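Local coordinates for ferripyochelin binding protein (Pyrococcus horikoshii, PDB 1V3W) that probably acts as a zinc-dependent gamma-class carbonic anhydrase, interconverting carbon dioxide and bicarbonate, and also binds calcium, at residues D28-P39 against Q49-D60. Sequence-based numbering, arbitrary orientation. Where two conformers were deposited one is given.
Sequences DVVLEEKTSVWP and QIYVGKYSNVQD
Strands 29-31 and 49-52 run parallel, 5° apart with axes 4.8 Å from each other, and the register resumes beyond two type II turns, E32-T35 and G53-S56, where S36 and V37 pair with N57 and V58. This is the rung-on-rung stacking of a left-handed beta-helix of the hexapeptide-repeat family. Backbone bonds continue through the corner, where Y55 N donates to E33 O (3.1 Å).

At the corner where the strands begin, the Q49 amide gives its NE2 proton to D28 OD2 at 2.9 Å, meeting the syn side of the oxygen. The two flat groups stand 78° apart. D28 and Q49 both carry CG anti to the backbone N, which sets the carboxylate beside the amide. D28 OD1 takes a salt bridge from K9, and an alanine in place of D28 would probably leave both K9 and the Q49 amide without this partner. V30 packs its CB 3.6 Å from Y51 CD1, while its CG2 branch meets the Q49 amide end. Further along, K34 CD lies at the edge of the Y55 ring, 3.6 Å from CE1. On the interior face, L31 CD2 lies alongside V52 CG2, also 3.6 Å away. The T35 CG2 methyl packs against the next coil's turn, 3.1 Å from G53 O, as its OG1 bonds back to E32 O.

V29, L31, V37 and V58 all pack on L43 of strand 42-45 inside the coil. S36 and N57 touch helix 146-169, and D60 makes a salt bridge to R44 of the second subunit, placing this end of the rungs at the trimer interface.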
loop_
_atom_site.group_PDB
_atom_site.type_symbol
_atom_site.label_atom_id
_atom_site.label_comp_id
_atom_site.label_asym_id
_atom_site.label_seq_id
_atom_site.Cartn_x
_atom_site.Cartn_y
_atom_site.Cartn_z
ATOM N N ASP A 28 -19.534 2.793 9.260
ATOM C CA ASP A 28 -20.399 1.694 8.853
ATOM C C ASP A 28 -19.618 0.495 8.340
ATOM O O ASP A 28 -19.522 0.268 7.133
ATOM C CB ASP A 28 -21.374 2.190 7.781
ATOM C CG ASP A 28 -22.546 1.249 7.569
ATOM O OD1 ASP A 28 -23.403 1.568 6.721
ATOM O OD2 ASP A 28 -22.614 0.200 8.247
ATOM N N VAL A 29 -19.076 -0.269 9.279
ATOM C CA VAL A 29 -18.302 -1.456 8.966
ATOM C C VAL A 29 -18.810 -2.610 9.811
ATOM O O VAL A 29 -19.040 -2.457 11.012
ATOM C CB VAL A 29 -16.802 -1.245 9.273
ATOM C CG1 VAL A 29 -16.022 -2.522 8.987
ATOM C CG2 VAL A 29 -16.261 -0.095 8.444
ATOM N N VAL A 30 -19.008 -3.760 9.174
ATOM C CA VAL A 30 -19.466 -4.949 9.875
ATOM C C VAL A 30 -18.404 -6.030 9.719
ATOM O O VAL A 30 -18.012 -6.362 8.600
ATOM C CB VAL A 30 -20.797 -5.482 9.295
ATOM C CG1 VAL A 30 -21.219 -6.735 10.046
ATOM C CG2 VAL A 30 -21.879 -4.413 9.386
ATOM N N LEU A 31 -17.920 -6.561 10.837
ATOM C CA LEU A 31 -16.919 -7.624 10.809
ATOM C C LEU A 31 -17.539 -8.820 11.527
ATOM O O LEU A 31 -17.738 -8.784 12.742
ATOM C CB LEU A 31 -15.641 -7.162 11.537
ATOM C CG LEU A 31 -14.937 -5.910 10.988
ATOM C CD1 LEU A 31 -13.716 -5.574 11.837
ATOM C CD2 LEU A 31 -14.532 -6.146 9.543
ATOM N N GLU A 32 -17.799 -9.906 10.793
ATOM C CA GLU A 32 -18.397 -11.081 11.417
ATOM C C GLU A 32 -17.428 -11.922 12.209
ATOM O O GLU A 32 -16.249 -11.591 12.398
ATOM C CB GLU A 32 -19.069 -11.995 10.374
ATOM C CG GLU A 32 -20.609 -11.925 10.337
ATOM C CD GLU A 32 -21.322 -12.820 11.363
ATOM O OE1 GLU A 32 -20.712 -13.200 12.384
ATOM O OE2 GLU A 32 -22.515 -13.129 11.144
ATOM N N GLU A 33 -17.974 -13.024 12.701
ATOM C CA GLU A 33 -17.194 -13.996 13.448
ATOM C C GLU A 33 -15.937 -14.523 12.762
ATOM O O GLU A 33 -15.946 -14.825 11.570
ATOM C CB GLU A 33 -18.133 -15.147 13.828
ATOM C CG GLU A 33 -17.504 -16.372 14.449
ATOM C CD GLU A 33 -18.561 -17.360 14.911
ATOM O OE1 GLU A 33 -19.696 -17.306 14.385
ATOM O OE2 GLU A 33 -18.259 -18.191 15.791
ATOM N N LYS A 34 -14.861 -14.606 13.543
ATOM C CA LYS A 34 -13.572 -15.114 13.093
ATOM C C LYS A 34 -12.915 -14.357 11.946
ATOM O O LYS A 34 -12.108 -14.917 11.201
ATOM C CB LYS A 34 -13.696 -16.605 12.756
ATOM C CG LYS A 34 -14.005 -17.456 13.985
ATOM C CD LYS A 34 -14.241 -18.914 13.629
ATOM C CE LYS A 34 -14.473 -19.751 14.880
ATOM N NZ LYS A 34 -15.654 -19.285 15.655
ATOM N N THR A 35 -13.271 -13.085 11.800
ATOM C CA THR A 35 -12.650 -12.262 10.773
ATOM C C THR A 35 -11.410 -11.671 11.412
ATOM O O THR A 35 -11.237 -11.731 12.630
ATOM C CB THR A 35 -13.560 -11.099 10.311
ATOM O OG1 THR A 35 -13.974 -10.330 11.447
ATOM C CG2 THR A 35 -14.770 -11.632 9.572
ATOM N N SER A 36 -10.538 -11.105 10.592
ATOM C CA SER A 36 -9.329 -10.494 11.114
ATOM C C SER A 36 -8.905 -9.332 10.229
ATOM O O SER A 36 -8.991 -9.403 9.002
ATOM C CB SER A 36 -8.201 -11.532 11.232
ATOM O OG SER A 36 -7.969 -12.224 10.018
ATOM N N VAL A 37 -8.478 -8.253 10.873
ATOM C CA VAL A 37 -8.027 -7.050 10.187
ATOM C C VAL A 37 -6.620 -6.814 10.718
ATOM O O VAL A 37 -6.412 -6.631 11.921
ATOM C CB VAL A 37 -8.950 -5.856 10.499
ATOM C CG1 VAL A 37 -8.441 -4.605 9.802
ATOM C CG2 VAL A 37 -10.368 -6.166 10.030
ATOM N N TRP A 38 -5.659 -6.814 9.804
ATOM C CA TRP A 38 -4.257 -6.706 10.160
ATOM C C TRP A 38 -3.636 -5.314 10.178
ATOM O O TRP A 38 -4.249 -4.345 9.740
ATOM C CB TRP A 38 -3.495 -7.697 9.275
ATOM C CG TRP A 38 -4.044 -9.085 9.502
ATOM C CD1 TRP A 38 -5.113 -9.665 8.873
ATOM C CD2 TRP A 38 -3.661 -9.983 10.553
ATOM N NE1 TRP A 38 -5.421 -10.867 9.474
ATOM C CE2 TRP A 38 -4.543 -11.088 10.493
ATOM C CE3 TRP A 38 -2.653 -9.967 11.520
ATOM C CZ2 TRP A 38 -4.454 -12.156 11.401
ATOM C CZ3 TRP A 38 -2.569 -11.026 12.416
ATOM C CH2 TRP A 38 -3.461 -12.112 12.342
ATOM N N PRO A 39 -2.409 -5.193 10.717
ATOM C CA PRO A 39 -1.731 -3.898 10.797
ATOM C C PRO A 39 -1.778 -3.013 9.564
ATOM O O PRO A 39 -1.520 -3.465 8.452
ATOM C CB PRO A 39 -0.297 -4.282 11.150
ATOM C CG PRO A 39 -0.477 -5.503 11.983
ATOM C CD PRO A 39 -1.534 -6.269 11.219
ATOM N N GLN A 49 -21.740 1.079 3.324
ATOM C CA GLN A 49 -21.273 0.087 4.280
ATOM C C GLN A 49 -20.199 -0.838 3.717
ATOM O O GLN A 49 -20.144 -1.101 2.512
ATOM C CB GLN A 49 -22.449 -0.774 4.755
ATOM C CG GLN A 49 -22.076 -1.834 5.790
ATOM C CD GLN A 49 -23.263 -2.681 6.224
ATOM O OE1 GLN A 49 -23.610 -3.674 5.578
ATOM N NE2 GLN A 49 -23.896 -2.285 7.321
ATOM N N ILE A 50 -19.330 -1.306 4.607
ATOM C CA ILE A 50 -18.302 -2.276 4.251
ATOM C C ILE A 50 -18.645 -3.471 5.126
ATOM O O ILE A 50 -18.603 -3.378 6.353
ATOM C CB ILE A 50 -16.883 -1.796 4.599
ATOM C CG1 ILE A 50 -16.521 -0.594 3.728
ATOM C CG2 ILE A 50 -15.883 -2.936 4.380
ATOM C CD1 ILE A 50 -15.265 0.122 4.173
ATOM N N TYR A 51 -19.017 -4.577 4.488
ATOM C CA TYR A 51 -19.386 -5.791 5.202
ATOM C C TYR A 51 -18.356 -6.883 4.946
ATOM O O TYR A 51 -18.016 -7.154 3.795
ATOM C CB TYR A 51 -20.758 -6.276 4.724
ATOM C CG TYR A 51 -21.228 -7.538 5.403
ATOM C CD1 TYR A 51 -22.012 -7.483 6.555
ATOM C CD2 TYR A 51 -20.863 -8.790 4.913
ATOM C CE1 TYR A 51 -22.420 -8.650 7.201
ATOM C CE2 TYR A 51 -21.259 -9.956 5.552
ATOM C CZ TYR A 51 -22.035 -9.879 6.691
ATOM O OH TYR A 51 -22.412 -11.043 7.312
ATOM N N VAL A 52 -17.861 -7.497 6.016
ATOM C CA VAL A 52 -16.885 -8.574 5.900
ATOM C C VAL A 52 -17.459 -9.836 6.544
ATOM O O VAL A 52 -17.644 -9.894 7.762
ATOM C CB VAL A 52 -15.558 -8.198 6.585
ATOM C CG1 VAL A 52 -14.531 -9.301 6.376
ATOM C CG2 VAL A 52 -15.044 -6.880 6.016
ATOM N N GLY A 53 -17.728 -10.837 5.709
ATOM C CA GLY A 53 -18.308 -12.088 6.172
ATOM C C GLY A 53 -17.419 -12.978 7.017
ATOM O O GLY A 53 -16.219 -12.750 7.132
ATOM N N LYS A 54 -18.020 -14.016 7.591
ATOM C CA LYS A 54 -17.307 -14.944 8.458
ATOM C C LYS A 54 -16.040 -15.556 7.876
ATOM O O LYS A 54 -15.964 -15.866 6.685
ATOM C CB LYS A 54 -18.239 -16.082 8.903
ATOM C CG LYS A 54 -19.419 -15.637 9.758
ATOM C CD LYS A 54 -20.032 -16.803 10.536
ATOM C CE LYS A 54 -20.631 -17.864 9.623
ATOM N NZ LYS A 54 -21.809 -17.356 8.865
ATOM N N TYR A 55 -15.048 -15.721 8.748
ATOM C CA TYR A 55 -13.770 -16.347 8.409
ATOM C C TYR A 55 -12.920 -15.600 7.394
ATOM O O TYR A 55 -11.990 -16.180 6.828
ATOM C CB TYR A 55 -13.999 -17.761 7.870
ATOM C CG TYR A 55 -15.053 -18.572 8.588
ATOM C CD1 TYR A 55 -14.836 -19.062 9.874
ATOM C CD2 TYR A 55 -16.255 -18.878 7.961
ATOM C CE1 TYR A 55 -15.797 -19.845 10.516
ATOM C CE2 TYR A 55 -17.221 -19.657 8.590
ATOM C CZ TYR A 55 -16.985 -20.138 9.864
ATOM O OH TYR A 55 -17.932 -20.927 10.476
ATOM N N SER A 56 -13.225 -14.330 7.156
ATOM C CA SER A 56 -12.467 -13.563 6.176
ATOM C C SER A 56 -11.407 -12.672 6.803
ATOM O O SER A 56 -11.568 -12.182 7.923
ATOM C CB SER A 56 -13.424 -12.733 5.316
ATOM O OG SER A 56 -14.245 -13.592 4.536
ATOM N N ASN A 57 -10.313 -12.473 6.072
ATOM C CA ASN A 57 -9.211 -11.652 6.557
ATOM C C ASN A 57 -8.879 -10.495 5.624
ATOM O O ASN A 57 -8.956 -10.623 4.403
ATOM C CB ASN A 57 -7.958 -12.511 6.765
ATOM C CG ASN A 57 -7.551 -13.274 5.514
ATOM O OD1 ASN A 57 -7.995 -14.406 5.284
ATOM N ND2 ASN A 57 -6.711 -12.660 4.700
ATOM N N VAL A 58 -8.507 -9.369 6.222
ATOM C CA VAL A 58 -8.142 -8.157 5.492
ATOM C C VAL A 58 -6.709 -7.894 5.940
ATOM O O VAL A 58 -6.474 -7.396 7.038
ATOM C CB VAL A 58 -9.056 -6.984 5.895
ATOM C CG1 VAL A 58 -8.722 -5.757 5.073
ATOM C CG2 VAL A 58 -10.521 -7.377 5.693
ATOM N N GLN A 59 -5.758 -8.231 5.078
ATOM C CA GLN A 59 -4.348 -8.131 5.413
ATOM C C GLN A 59 -3.688 -6.762 5.527
ATOM O O GLN A 59 -4.313 -5.723 5.302
ATOM C CB GLN A 59 -3.574 -9.064 4.478
ATOM C CG GLN A 59 -3.942 -10.527 4.755
ATOM C CD GLN A 59 -3.396 -11.509 3.738
ATOM O OE1 GLN A 59 -2.448 -11.215 3.012
ATOM N NE2 GLN A 59 -3.990 -12.698 3.694
ATOM N N ASP A 60 -2.415 -6.779 5.908
ATOM C CA ASP A 60 -1.643 -5.561 6.134
ATOM C C ASP A 60 -1.636 -4.581 4.976
ATOM O O ASP A 60 -1.483 -4.965 3.821
ATOM C CB ASP A 60 -0.190 -5.910 6.479
ATOM C CG ASP A 60 -0.065 -7.217 7.235
ATOM O OD1 ASP A 60 0.152 -7.190 8.465
ATOM O OD2 ASP A 60 -0.192 -8.274 6.588
#